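Local structure of thioredoxin reductase (Clostridium acetobutylicum ATCC 824, 6GNA) at residues V147-Y152 and V170-R175; E155-A160 and D178-V183; Y7-I12 and N279-L284; N85-M90 and E227-G232. The protein probably reduces thioredoxin with electrons from ferredoxin instead of a pyridine nucleotide, passing them through its bound FAD and a redox-active disulfide. All blocks are in the same frame, centred on the assembly; numbering follows the deposited sequence.

Interaction 1: V147-Y152 and V170-R175; sequences VTIVGY and VYYVPR
I149 and G151 of 147-152 bond in turn with Y171, V173 and R175 of 170-175, as neighbouring parallel strands of a Rossmann-like sheet. The beta-alpha-beta unit is strand 146-151, helix 155-163 and strand 169-174. Five backbone hydrogen bonds join the segments. The one from V173 N to I149 O is 2.8 Å long and almost straight (176°). G151 N donates to V173 O at 3.0 Å. On the face with I149, its methyl CG2 lies 3.7 Å from Y172 CE1. The Y172 ring, with CG anti to the backbone N (chi1 -171°), runs on until its OH is 3.5 Å from G151 CA. Y172 OH is hydrogen-bonded to Y176 OH, and A156 and A160 of helix 155-163 pack on the same side chain. On the other face, T148 OG1 comes near the Y171 ring obliquely but is hydrogen-bonded to T214. Past the strand ends, R175 turns CG anti to its carbonyl carbon (chi1 -48°), which sets it over the centre of the Y152 ring, a CH-pi contact. K221 makes a cation-pi contact with the same ring. One water bridges the two side chains, 2.7 Å from Y152 OH and accepting from R175 NE at 3.0 Å.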
loop_
_atom_site.group_PDB
_atom_site.type_symbol
_atom_site.label_atom_id
_atom_site.label_comp_id
_atom_site.label_asym_id
_atom_site.label_seq_id
_atom_site.Cartn_x
_atom_site.Cartn_y
_atom_site.Cartn_z
ATOM N N VAL A 147 -15.762 24.632 32.354
ATOM C CA VAL A 147 -15.248 23.776 31.288
ATOM C C VAL A 147 -14.056 22.980 31.802
ATOM O O VAL A 147 -13.148 23.541 32.435
ATOM C CB VAL A 147 -14.848 24.594 30.045
ATOM C CG1 VAL A 147 -14.196 23.703 28.991
ATOM C CG2 VAL A 147 -16.068 25.294 29.467
ATOM N N THR A 148 -14.049 21.684 31.510
ATOM C CA THR A 148 -12.938 20.797 31.811
ATOM C C THR A 148 -12.367 20.293 30.495
ATOM O O THR A 148 -13.103 19.775 29.645
ATOM C CB THR A 148 -13.405 19.629 32.675
ATOM O OG1 THR A 148 -13.899 20.141 33.915
ATOM C CG2 THR A 148 -12.252 18.700 32.980
ATOM N N ILE A 149 -11.066 20.453 30.326
ATOM C CA ILE A 149 -10.362 19.950 29.151
ATOM C C ILE A 149 -9.469 18.803 29.581
ATOM O O ILE A 149 -8.599 18.974 30.446
ATOM C CB ILE A 149 -9.542 21.049 28.469
ATOM C CG1 ILE A 149 -10.499 22.043 27.815
ATOM C CG2 ILE A 149 -8.584 20.456 27.437
ATOM C CD1 ILE A 149 -9.824 23.296 27.378
ATOM N N VAL A 150 -9.672 17.651 28.952
ATOM C CA VAL A 150 -8.811 16.484 29.108
ATOM C C VAL A 150 -7.873 16.515 27.904
ATOM O O VAL A 150 -8.274 16.246 26.770
ATOM C CB VAL A 150 -9.624 15.193 29.207
ATOM C CG1 VAL A 150 -8.718 14.030 29.509
ATOM C CG2 VAL A 150 -10.679 15.324 30.295
ATOM N N GLY A 151 -6.624 16.903 28.150
ATOM C CA GLY A 151 -5.684 17.231 27.086
ATOM C C GLY A 151 -4.685 16.111 26.856
ATOM O O GLY A 151 -3.974 15.705 27.772
ATOM N N TYR A 152 -4.610 15.653 25.611
ATOM C CA TYR A 152 -3.698 14.582 25.226
ATOM C C TYR A 152 -2.530 15.083 24.388
ATOM O O TYR A 152 -1.658 14.286 24.024
ATOM C CB TYR A 152 -4.460 13.485 24.466
ATOM C CG TYR A 152 -5.513 12.757 25.302
ATOM C CD1 TYR A 152 -6.753 13.335 25.564
ATOM C CD2 TYR A 152 -5.268 11.481 25.818
ATOM C CE1 TYR A 152 -7.711 12.683 26.331
ATOM C CE2 TYR A 152 -6.226 10.820 26.591
ATOM C CZ TYR A 152 -7.442 11.433 26.846
ATOM O OH TYR A 152 -8.414 10.800 27.597
ATOM N N VAL A 170 -11.945 27.109 34.230
ATOM C CA VAL A 170 -11.345 26.125 33.325
ATOM C C VAL A 170 -10.452 25.190 34.132
ATOM O O VAL A 170 -9.545 25.643 34.838
ATOM C CB VAL A 170 -10.515 26.783 32.204
ATOM C CG1 VAL A 170 -9.895 25.717 31.273
ATOM C CG2 VAL A 170 -11.361 27.776 31.408
ATOM N N TYR A 171 -10.702 23.890 34.021
ATOM C CA TYR A 171 -9.818 22.864 34.551
ATOM C C TYR A 171 -9.104 22.200 33.391
ATOM O O TYR A 171 -9.708 21.941 32.346
ATOM C CB TYR A 171 -10.615 21.776 35.274
ATOM C CG TYR A 171 -11.425 22.246 36.456
ATOM C CD1 TYR A 171 -10.819 22.503 37.675
ATOM C CD2 TYR A 171 -12.799 22.400 36.365
ATOM C CE1 TYR A 171 -11.560 22.921 38.766
ATOM C CE2 TYR A 171 -13.545 22.810 37.447
ATOM C CZ TYR A 171 -12.921 23.069 38.645
ATOM O OH TYR A 171 -13.672 23.477 39.729
ATOM N N TYR A 172 -7.820 21.897 33.588
ATOM C CA TYR A 172 -7.026 21.162 32.605
ATOM C C TYR A 172 -6.510 19.875 33.232
ATOM O O TYR A 172 -5.788 19.908 34.232
ATOM C CB TYR A 172 -5.868 22.002 32.078
ATOM C CG TYR A 172 -5.135 21.375 30.906
ATOM C CD1 TYR A 172 -5.691 21.405 29.640
ATOM C CD2 TYR A 172 -3.892 20.770 31.059
ATOM C CE1 TYR A 172 -5.054 20.859 28.565
ATOM C CE2 TYR A 172 -3.246 20.210 29.974
ATOM C CZ TYR A 172 -3.844 20.256 28.734
ATOM O OH TYR A 172 -3.242 19.727 27.626
ATOM N N VAL A 173 -6.876 18.751 32.634
ATOM C CA VAL A 173 -6.478 17.421 33.084
ATOM C C VAL A 173 -5.471 16.882 32.073
ATOM O O VAL A 173 -5.868 16.393 31.008
ATOM C CB VAL A 173 -7.688 16.482 33.189
ATOM C CG1 VAL A 173 -7.277 15.138 33.738
ATOM C CG2 VAL A 173 -8.775 17.081 34.079
ATOM N N PRO A 174 -4.174 16.936 32.358
ATOM C CA PRO A 174 -3.188 16.476 31.374
ATOM C C PRO A 174 -3.128 14.961 31.305
ATOM O O PRO A 174 -3.198 14.266 32.322
ATOM C CB PRO A 174 -1.876 17.049 31.915
ATOM C CG PRO A 174 -2.092 17.127 33.395
ATOM C CD PRO A 174 -3.543 17.469 33.576
ATOM N N ARG A 175 -2.951 14.451 30.087
ATOM C CA ARG A 175 -2.779 13.016 29.860
ATOM C C ARG A 175 -1.412 12.700 29.272
ATOM O O ARG A 175 -1.244 11.705 28.562
ATOM C CB ARG A 175 -3.878 12.473 28.957
ATOM C CG ARG A 175 -5.276 12.917 29.371
ATOM C CD ARG A 175 -5.610 12.502 30.786
ATOM N NE ARG A 175 -5.611 11.051 30.953
ATOM C CZ ARG A 175 -4.860 10.379 31.822
ATOM N NH1 ARG A 175 -4.032 11.011 32.643
ATOM N NH2 ARG A 175 -4.948 9.056 31.876
HETATM O O HOH W 1 -7.441 9.190 29.472
#

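Interaction 2: E155-A160 and D178-V183; sequences EAESEA and DEYQLV
E157 reaches out from helix 155-163 to accept a hydrogen bond from the backbone N-H of Q181 in 178-183, and the donor stands well out of the carboxylate plane. The bond from Q181 N to E157 OE1 is 2.9 Å, with the donor 56° out of the plane. The glutamate stretches to the loop because its chain is extended beyond CG (chi2 175°). Its second oxygen, OE2, lies at the edge of the Y180 ring, 3.4 Å from Y180 CD1. The carboxylate and ring planes stand nearly perpendicular, 81° apart. The helix 155-163 is the crossover helix of a beta-alpha-beta unit, and 178-183 is part of the loop that leaves the second strand, 169-174. Q181 is the centre of an inverse gamma turn in this loop. Nearer the helix, at the base of the E157 side chain, the contact is apolar. L182 CD2 sits 3.8 Å from E157 CB and 3.9 Å from A160 CB. K154 forms salt bridges with E157 OE2 and D178 OD2 and a hydrogen bond with Q181 OE1. Its positive charge probably eases the closeness of E157 OE1 to Q181 OE1, two acceptors 3.4 Å apart. Y176 OH is hydrogen-bonded to E157 OE2.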
loop_
_atom_site.group_PDB
_atom_site.type_symbol
_atom_site.label_atom_id
_atom_site.label_comp_id
_atom_site.label_asym_id
_atom_site.label_seq_id
_atom_site.Cartn_x
_atom_site.Cartn_y
_atom_site.Cartn_z
ATOM N N GLU A 155 -1.454 21.205 21.881
ATOM C CA GLU A 155 -2.482 22.124 21.380
ATOM C C GLU A 155 -3.627 22.283 22.368
ATOM O O GLU A 155 -4.241 23.356 22.437
ATOM C CB GLU A 155 -2.997 21.636 20.026
ATOM C CG GLU A 155 -3.794 22.706 19.242
ATOM C CD GLU A 155 -5.261 22.790 19.609
ATOM O OE1 GLU A 155 -5.820 21.823 20.189
ATOM O OE2 GLU A 155 -5.872 23.835 19.286
ATOM N N ALA A 156 -3.910 21.242 23.149
ATOM C CA ALA A 156 -4.989 21.302 24.130
ATOM C C ALA A 156 -4.753 22.406 25.155
ATOM O O ALA A 156 -5.713 23.007 25.650
ATOM C CB ALA A 156 -5.130 19.933 24.807
ATOM N N GLU A 157 -3.479 22.663 25.482
ATOM C CA GLU A 157 -3.142 23.741 26.412
ATOM C C GLU A 157 -3.558 25.091 25.846
ATOM O O GLU A 157 -4.083 25.942 26.570
ATOM C CB GLU A 157 -1.643 23.742 26.718
ATOM C CG GLU A 157 -1.128 22.460 27.360
ATOM C CD GLU A 157 0.377 22.443 27.553
ATOM O OE1 GLU A 157 1.013 23.515 27.373
ATOM O OE2 GLU A 157 0.914 21.355 27.865
ATOM N N SER A 158 -3.337 25.304 24.545
ATOM C CA SER A 158 -3.763 26.555 23.925
ATOM C C SER A 158 -5.276 26.701 23.973
ATOM O O SER A 158 -5.801 27.806 24.153
ATOM C CB SER A 158 -3.284 26.603 22.471
ATOM O OG SER A 158 -1.871 26.557 22.390
ATOM N N GLU A 159 -6.000 25.601 23.808
ATOM C CA GLU A 159 -7.453 25.698 23.848
ATOM C C GLU A 159 -7.919 26.042 25.250
ATOM O O GLU A 159 -8.845 26.837 25.419
ATOM C CB GLU A 159 -8.083 24.393 23.367
ATOM C CG GLU A 159 -7.761 24.064 21.905
ATOM C CD GLU A 159 -8.710 23.069 21.294
ATOM O OE1 GLU A 159 -9.917 23.175 21.561
ATOM O OE2 GLU A 159 -8.257 22.183 20.533
ATOM N N ALA A 160 -7.292 25.447 26.264
ATOM C CA ALA A 160 -7.612 25.807 27.646
ATOM C C ALA A 160 -7.381 27.292 27.894
ATOM O O ALA A 160 -8.194 27.955 28.548
ATOM C CB ALA A 160 -6.748 24.982 28.600
ATOM N N ASP A 178 4.716 16.644 31.010
ATOM C CA ASP A 178 5.452 17.791 30.491
ATOM C C ASP A 178 5.256 18.925 31.487
ATOM O O ASP A 178 4.449 18.819 32.416
ATOM C CB ASP A 178 4.893 18.186 29.123
ATOM C CG ASP A 178 5.826 19.063 28.314
ATOM O OD1 ASP A 178 6.969 19.308 28.743
ATOM O OD2 ASP A 178 5.405 19.500 27.224
ATOM N N GLU A 179 5.999 20.011 31.287
ATOM C CA GLU A 179 5.538 21.300 31.780
ATOM C C GLU A 179 4.388 21.792 30.908
ATOM O O GLU A 179 4.336 21.529 29.704
ATOM C CB GLU A 179 6.662 22.340 31.765
ATOM C CG GLU A 179 7.871 21.970 32.609
ATOM C CD GLU A 179 7.522 21.754 34.068
ATOM O OE1 GLU A 179 6.486 22.289 34.519
ATOM O OE2 GLU A 179 8.278 21.044 34.762
ATOM N N TYR A 180 3.439 22.484 31.530
ATOM C CA TYR A 180 2.215 22.912 30.856
ATOM C C TYR A 180 2.181 24.436 30.794
ATOM O O TYR A 180 2.226 25.108 31.831
ATOM C CB TYR A 180 0.991 22.371 31.596
ATOM C CG TYR A 180 1.101 20.900 31.948
ATOM C CD1 TYR A 180 1.114 19.922 30.958
ATOM C CD2 TYR A 180 1.192 20.489 33.270
ATOM C CE1 TYR A 180 1.217 18.582 31.275
ATOM C CE2 TYR A 180 1.303 19.149 33.600
ATOM C CZ TYR A 180 1.310 18.196 32.599
ATOM O OH TYR A 180 1.419 16.862 32.930
ATOM N N GLN A 181 2.075 24.981 29.584
ATOM C CA GLN A 181 2.123 26.428 29.376
ATOM C C GLN A 181 0.699 26.980 29.408
ATOM O O GLN A 181 0.062 27.227 28.377
ATOM C CB GLN A 181 2.838 26.757 28.070
ATOM C CG GLN A 181 4.346 26.525 28.129
ATOM C CD GLN A 181 4.724 25.063 28.006
ATOM O OE1 GLN A 181 4.286 24.386 27.096
ATOM N NE2 GLN A 181 5.568 24.582 28.913
ATOM N N LEU A 182 0.205 27.173 30.628
ATOM C CA LEU A 182 -1.169 27.581 30.882
ATOM C C LEU A 182 -1.185 28.887 31.662
ATOM O O LEU A 182 -0.355 29.098 32.550
ATOM C CB LEU A 182 -1.892 26.501 31.700
ATOM C CG LEU A 182 -2.021 25.133 31.025
ATOM C CD1 LEU A 182 -2.404 24.062 32.027
ATOM C CD2 LEU A 182 -3.049 25.208 29.920
ATOM N N VAL A 183 -2.149 29.754 31.336
ATOM C CA VAL A 183 -2.364 30.964 32.126
ATOM C C VAL A 183 -2.812 30.588 33.535
ATOM O O VAL A 183 -3.361 29.507 33.781
ATOM C CB VAL A 183 -3.388 31.888 31.445
ATOM C CG1 VAL A 183 -2.898 32.299 30.052
ATOM C CG2 VAL A 183 -4.745 31.201 31.364
#

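Interaction 3: Y7-I12 and N279-L284; sequences YDIAII and NAVEKL
I9 directs CG1 anti to its carbonyl carbon (chi1 -58°), and the nearly extended chi2 of 165° carries CD1 out to the helix, where V281 and L284 meet it. L284 CG is also anti to the carbonyl carbon (chi1 -77°), and the branch CD1 does the touching. L284 CD1 rests 3.6 Å from I9 CG1 and 3.7 Å from I9 CD1. V281 meets I9 at about a right angle, with its CG2 3.8 Å from I9 CD1. A280 CB adds a looser contact with I9 CD1 at 4.4 Å. The same methyl of L284 also reaches D8 CB, at 3.8 Å. The carboxylate of D8 turns to a different partner: D8 OD2 accepts from S31 N. Between the segments the touching atoms are all carbons, and the isoleucine tip fits against one turn of helix, from A280 to L284. This helix-on-sheet packing is consistent with the Rossmann-type FAD-binding fold of the family. The chain turns a corner at D8, just before strand 9-12. That strand is the middle one of a five-stranded parallel sheet, beside strand 32-35. Segment 279-284 of helix 266-286 runs roughly antiparallel to it, with axes 10.6 Å apart. A25 of helix 16-25 also packs on I9.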
loop_
_atom_site.group_PDB
_atom_site.type_symbol
_atom_site.label_atom_id
_atom_site.label_comp_id
_atom_site.label_asym_id
_atom_site.label_seq_id
_atom_site.Cartn_x
_atom_site.Cartn_y
_atom_site.Cartn_z
ATOM N N TYR A 7 -6.231 25.661 -2.037
ATOM C CA TYR A 7 -5.258 24.706 -2.556
ATOM C C TYR A 7 -5.998 23.629 -3.337
ATOM O O TYR A 7 -7.186 23.395 -3.123
ATOM C CB TYR A 7 -4.441 24.063 -1.422
ATOM C CG TYR A 7 -3.507 25.035 -0.742
ATOM C CD1 TYR A 7 -3.943 25.819 0.316
ATOM C CD2 TYR A 7 -2.194 25.189 -1.166
ATOM C CE1 TYR A 7 -3.100 26.716 0.930
ATOM C CE2 TYR A 7 -1.340 26.091 -0.547
ATOM C CZ TYR A 7 -1.804 26.857 0.502
ATOM O OH TYR A 7 -0.980 27.764 1.131
ATOM N N ASP A 8 -5.287 22.978 -4.267
ATOM C CA ASP A 8 -5.902 21.885 -5.012
ATOM C C ASP A 8 -6.064 20.644 -4.143
ATOM O O ASP A 8 -7.109 19.987 -4.180
ATOM C CB ASP A 8 -5.083 21.579 -6.262
ATOM C CG ASP A 8 -5.051 22.744 -7.238
ATOM O OD1 ASP A 8 -6.126 23.297 -7.551
ATOM O OD2 ASP A 8 -3.944 23.112 -7.683
ATOM N N ILE A 9 -5.050 20.309 -3.351
ATOM C CA ILE A 9 -5.089 19.135 -2.488
ATOM C C ILE A 9 -4.679 19.540 -1.083
ATOM O O ILE A 9 -3.664 20.219 -0.901
ATOM C CB ILE A 9 -4.155 18.024 -2.988
ATOM C CG1 ILE A 9 -4.552 17.644 -4.412
ATOM C CG2 ILE A 9 -4.247 16.815 -2.068
ATOM C CD1 ILE A 9 -3.525 16.838 -5.157
ATOM N N ALA A 10 -5.452 19.097 -0.094
ATOM C CA ALA A 10 -5.103 19.217 1.311
ATOM C C ALA A 10 -4.915 17.829 1.898
ATOM O O ALA A 10 -5.778 16.958 1.745
ATOM C CB ALA A 10 -6.176 19.984 2.101
ATOM N N ILE A 11 -3.776 17.631 2.560
ATOM C CA ILE A 11 -3.418 16.368 3.187
ATOM C C ILE A 11 -3.515 16.577 4.693
ATOM O O ILE A 11 -2.867 17.472 5.232
ATOM C CB ILE A 11 -2.009 15.932 2.746
ATOM C CG1 ILE A 11 -1.993 15.648 1.239
ATOM C CG2 ILE A 11 -1.521 14.740 3.556
ATOM C CD1 ILE A 11 -0.621 15.594 0.633
ATOM N N ILE A 12 -4.314 15.757 5.366
ATOM C CA ILE A 12 -4.619 15.935 6.784
ATOM C C ILE A 12 -3.785 14.927 7.561
ATOM O O ILE A 12 -4.229 13.825 7.873
ATOM C CB ILE A 12 -6.109 15.776 7.087
ATOM C CG1 ILE A 12 -7.007 16.454 6.031
ATOM C CG2 ILE A 12 -6.393 16.280 8.497
ATOM C CD1 ILE A 12 -6.753 17.924 5.831
ATOM N N ASN A 279 -4.510 9.283 -7.435
ATOM C CA ASN A 279 -5.903 9.316 -7.864
ATOM C C ASN A 279 -6.467 10.723 -7.748
ATOM O O ASN A 279 -7.153 11.197 -8.658
ATOM C CB ASN A 279 -6.727 8.305 -7.065
ATOM C CG ASN A 279 -6.728 6.932 -7.696
ATOM O OD1 ASN A 279 -7.111 6.782 -8.855
ATOM N ND2 ASN A 279 -6.285 5.924 -6.959
ATOM N N ALA A 280 -6.155 11.423 -6.653
ATOM C CA ALA A 280 -6.626 12.793 -6.506
ATOM C C ALA A 280 -6.099 13.676 -7.630
ATOM O O ALA A 280 -6.840 14.498 -8.183
ATOM C CB ALA A 280 -6.203 13.333 -5.144
ATOM N N VAL A 281 -4.819 13.526 -7.981
ATOM C CA VAL A 281 -4.239 14.329 -9.057
ATOM C C VAL A 281 -4.925 14.021 -10.376
ATOM O O VAL A 281 -5.206 14.922 -11.177
ATOM C CB VAL A 281 -2.721 14.075 -9.145
ATOM C CG1 VAL A 281 -2.138 14.653 -10.444
ATOM C CG2 VAL A 281 -2.009 14.653 -7.938
ATOM N N GLU A 282 -5.175 12.738 -10.637
ATOM C CA GLU A 282 -5.845 12.352 -11.870
ATOM C C GLU A 282 -7.193 13.043 -11.978
ATOM O O GLU A 282 -7.546 13.583 -13.033
ATOM C CB GLU A 282 -6.030 10.835 -11.915
ATOM C CG GLU A 282 -6.683 10.334 -13.198
ATOM C CD GLU A 282 -6.940 8.840 -13.180
ATOM O OE1 GLU A 282 -6.882 8.235 -12.087
ATOM O OE2 GLU A 282 -7.206 8.271 -14.260
ATOM N N LYS A 283 -7.962 13.037 -10.886
ATOM C CA LYS A 283 -9.275 13.673 -10.897
ATOM C C LYS A 283 -9.177 15.181 -11.119
ATOM O O LYS A 283 -10.074 15.773 -11.732
ATOM C CB LYS A 283 -10.029 13.363 -9.604
ATOM C CG LYS A 283 -10.454 11.904 -9.434
ATOM C CD LYS A 283 -11.598 11.476 -10.345
ATOM C CE LYS A 283 -12.424 10.387 -9.662
ATOM N NZ LYS A 283 -13.200 9.536 -10.592
ATOM N N LEU A 284 -8.103 15.819 -10.646
ATOM C CA LEU A 284 -7.936 17.253 -10.864
ATOM C C LEU A 284 -7.662 17.566 -12.330
ATOM O O LEU A 284 -8.100 18.604 -12.842
ATOM C CB LEU A 284 -6.793 17.782 -10.002
ATOM C CG LEU A 284 -7.088 17.977 -8.518
ATOM C CD1 LEU A 284 -5.789 18.155 -7.754
ATOM C CD2 LEU A 284 -7.996 19.180 -8.322
#

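Interaction 4: N85-M90 and E227-G232; sequences NNIYAM and EQLVPG
I87 and L229 make the tight part of this contact, where the end of helix 226-229 docks on strand 84-89. I87 N donates to L229 O at 2.9 Å. N86 CA also lies close to that oxygen, at 3.3 Å, in a CA-H...O contact. L229 turns CG anti to its backbone N (chi1 176°), and its CD1 comes within 3.4 Å of N85 O. V230, the first residue to leave the helix, brings CG2 to 4.1 Å from I87 CB. L110 of the neighbouring sheet packs on both I87 and V230. The other side is looser. P231 CG only approaches Y88 CE1, at 4.0 Å, and meets the ring obliquely. P231 itself is exposed. Here a water does the joining: it donates to I87 O and to P231 O (2.6 Å) and accepts from A89 N. This water links the strand to the turn beyond the helix. N85 and N86 both face M97 on the neighbouring strand, a classic beta bulge in strand 84-89. The side chain of L229 is about 4 Å, nearest atoms, from the bound FAD. The helix end thus joins an edge strand of the mixed sheet to the FAD pocket of this oxidoreductase family.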
loop_
_atom_site.group_PDB
_atom_site.type_symbol
_atom_site.label_atom_id
_atom_site.label_comp_id
_atom_site.label_asym_id
_atom_site.label_seq_id
_atom_site.Cartn_x
_atom_site.Cartn_y
_atom_site.Cartn_z
ATOM N N ASN A 85 -9.578 20.866 12.711
ATOM C CA ASN A 85 -10.726 20.590 13.574
ATOM C C ASN A 85 -11.943 20.062 12.838
ATOM O O ASN A 85 -12.669 19.221 13.384
ATOM C CB ASN A 85 -11.131 21.852 14.346
ATOM C CG ASN A 85 -10.143 22.196 15.395
ATOM O OD1 ASN A 85 -9.637 21.317 16.091
ATOM N ND2 ASN A 85 -9.838 23.475 15.517
ATOM N N ASN A 86 -12.209 20.517 11.613
ATOM C CA ASN A 86 -13.398 20.080 10.900
ATOM C C ASN A 86 -13.154 20.271 9.421
ATOM O O ASN A 86 -12.470 21.210 9.005
ATOM C CB ASN A 86 -14.659 20.850 11.320
ATOM C CG ASN A 86 -15.145 20.453 12.691
ATOM O OD1 ASN A 86 -15.022 21.212 13.649
ATOM N ND2 ASN A 86 -15.690 19.246 12.799
ATOM N N ILE A 87 -13.705 19.346 8.644
ATOM C CA ILE A 87 -13.636 19.374 7.192
ATOM C C ILE A 87 -15.052 19.194 6.702
ATOM O O ILE A 87 -15.684 18.165 6.980
ATOM C CB ILE A 87 -12.728 18.266 6.641
ATOM C CG1 ILE A 87 -11.324 18.455 7.205
ATOM C CG2 ILE A 87 -12.716 18.288 5.104
ATOM C CD1 ILE A 87 -10.432 17.304 6.941
ATOM N N TYR A 88 -15.556 20.186 5.998
ATOM C CA TYR A 88 -16.952 20.207 5.598
ATOM C C TYR A 88 -16.986 19.967 4.110
ATOM O O TYR A 88 -16.482 20.788 3.333
ATOM C CB TYR A 88 -17.604 21.538 5.945
ATOM C CG TYR A 88 -17.649 21.784 7.420
ATOM C CD1 TYR A 88 -18.390 20.965 8.255
ATOM C CD2 TYR A 88 -16.947 22.835 7.980
ATOM C CE1 TYR A 88 -18.430 21.184 9.610
ATOM C CE2 TYR A 88 -16.985 23.067 9.327
ATOM C CZ TYR A 88 -17.725 22.239 10.140
ATOM O OH TYR A 88 -17.765 22.471 11.494
ATOM N N ALA A 89 -17.562 18.828 3.723
ATOM C CA ALA A 89 -17.734 18.500 2.321
ATOM C C ALA A 89 -18.840 19.382 1.778
ATOM O O ALA A 89 -20.017 19.169 2.078
ATOM C CB ALA A 89 -18.098 17.025 2.187
ATOM N N MET A 90 -18.466 20.399 1.010
ATOM C CA MET A 90 -19.460 21.299 0.456
ATOM C C MET A 90 -20.055 20.766 -0.834
ATOM O O MET A 90 -21.026 21.343 -1.332
ATOM C CB MET A 90 -18.845 22.677 0.208
ATOM C CG MET A 90 -18.289 23.334 1.463
ATOM S SD MET A 90 -19.431 23.327 2.860
ATOM C CE MET A 90 -18.493 24.284 4.041
ATOM N N GLU A 227 -15.537 10.521 12.142
ATOM C CA GLU A 227 -16.909 10.876 11.829
ATOM C C GLU A 227 -17.294 12.231 12.415
ATOM O O GLU A 227 -18.265 12.845 11.958
ATOM C CB GLU A 227 -17.850 9.772 12.328
ATOM C CG GLU A 227 -17.897 9.601 13.849
ATOM C CD GLU A 227 -16.839 8.651 14.415
ATOM O OE1 GLU A 227 -15.805 8.398 13.759
ATOM O OE2 GLU A 227 -17.051 8.157 15.544
ATOM N N GLN A 228 -16.566 12.714 13.414
ATOM C CA GLN A 228 -16.755 14.068 13.926
ATOM C C GLN A 228 -15.913 15.082 13.160
ATOM O O GLN A 228 -16.379 16.196 12.881
ATOM C CB GLN A 228 -16.408 14.130 15.423
ATOM C CG GLN A 228 -17.217 13.149 16.269
ATOM C CD GLN A 228 -18.702 13.360 16.123
ATOM O OE1 GLN A 228 -19.167 14.494 16.014
ATOM N NE2 GLN A 228 -19.457 12.266 16.099
ATOM N N LEU A 229 -14.678 14.708 12.825
ATOM C CA LEU A 229 -13.815 15.575 12.033
ATOM C C LEU A 229 -14.457 15.888 10.684
ATOM O O LEU A 229 -14.478 17.046 10.251
ATOM C CB LEU A 229 -12.467 14.885 11.841
ATOM C CG LEU A 229 -11.476 15.618 10.945
ATOM C CD1 LEU A 229 -10.899 16.805 11.682
ATOM C CD2 LEU A 229 -10.348 14.677 10.495
ATOM N N VAL A 230 -15.052 14.880 10.045
ATOM C CA VAL A 230 -15.596 14.992 8.692
ATOM C C VAL A 230 -17.058 14.567 8.745
ATOM O O VAL A 230 -17.383 13.388 8.511
ATOM C CB VAL A 230 -14.806 14.155 7.666
ATOM C CG1 VAL A 230 -15.268 14.515 6.259
ATOM C CG2 VAL A 230 -13.315 14.374 7.823
ATOM N N PRO A 231 -17.975 15.475 9.044
ATOM C CA PRO A 231 -19.382 15.085 9.104
ATOM C C PRO A 231 -19.834 14.406 7.821
ATOM O O PRO A 231 -19.542 14.863 6.710
ATOM C CB PRO A 231 -20.107 16.417 9.316
ATOM C CG PRO A 231 -19.122 17.254 10.013
ATOM C CD PRO A 231 -17.789 16.881 9.432
ATOM N N GLY A 232 -20.542 13.285 7.983
ATOM C CA GLY A 232 -21.041 12.514 6.864
ATOM C C GLY A 232 -20.105 11.422 6.395
ATOM O O GLY A 232 -20.478 10.636 5.516
HETATM O O HOH W 2 -18.192 17.060 6.100
#

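In the fold
Interactions 1 and 2 are neighbours, with centres 9 Å apart. Their segments 147-152, 155-160, 170-175 and 178-183 follow in turn around one beta-alpha-beta unit, and I149 CD1 lies 3.4 Å from A160 CA. Interactions 3 and 4, with centres 17 Å apart, meet where I12 CG1 touches I87 CD1, probably in the FAD-binding part. Interaction 3 is about 36 Å from interaction 1, centre to centre, on the opposite side of the chain's centre. Strand 9-12, near the start, and helix 266-286, near the end, pack together at one parallel sheet. Strand 84-89 edges the mixed sheet. The middle of the chain forms the separate parallel sheet of interaction 1, consistent with a two-domain reductase fold.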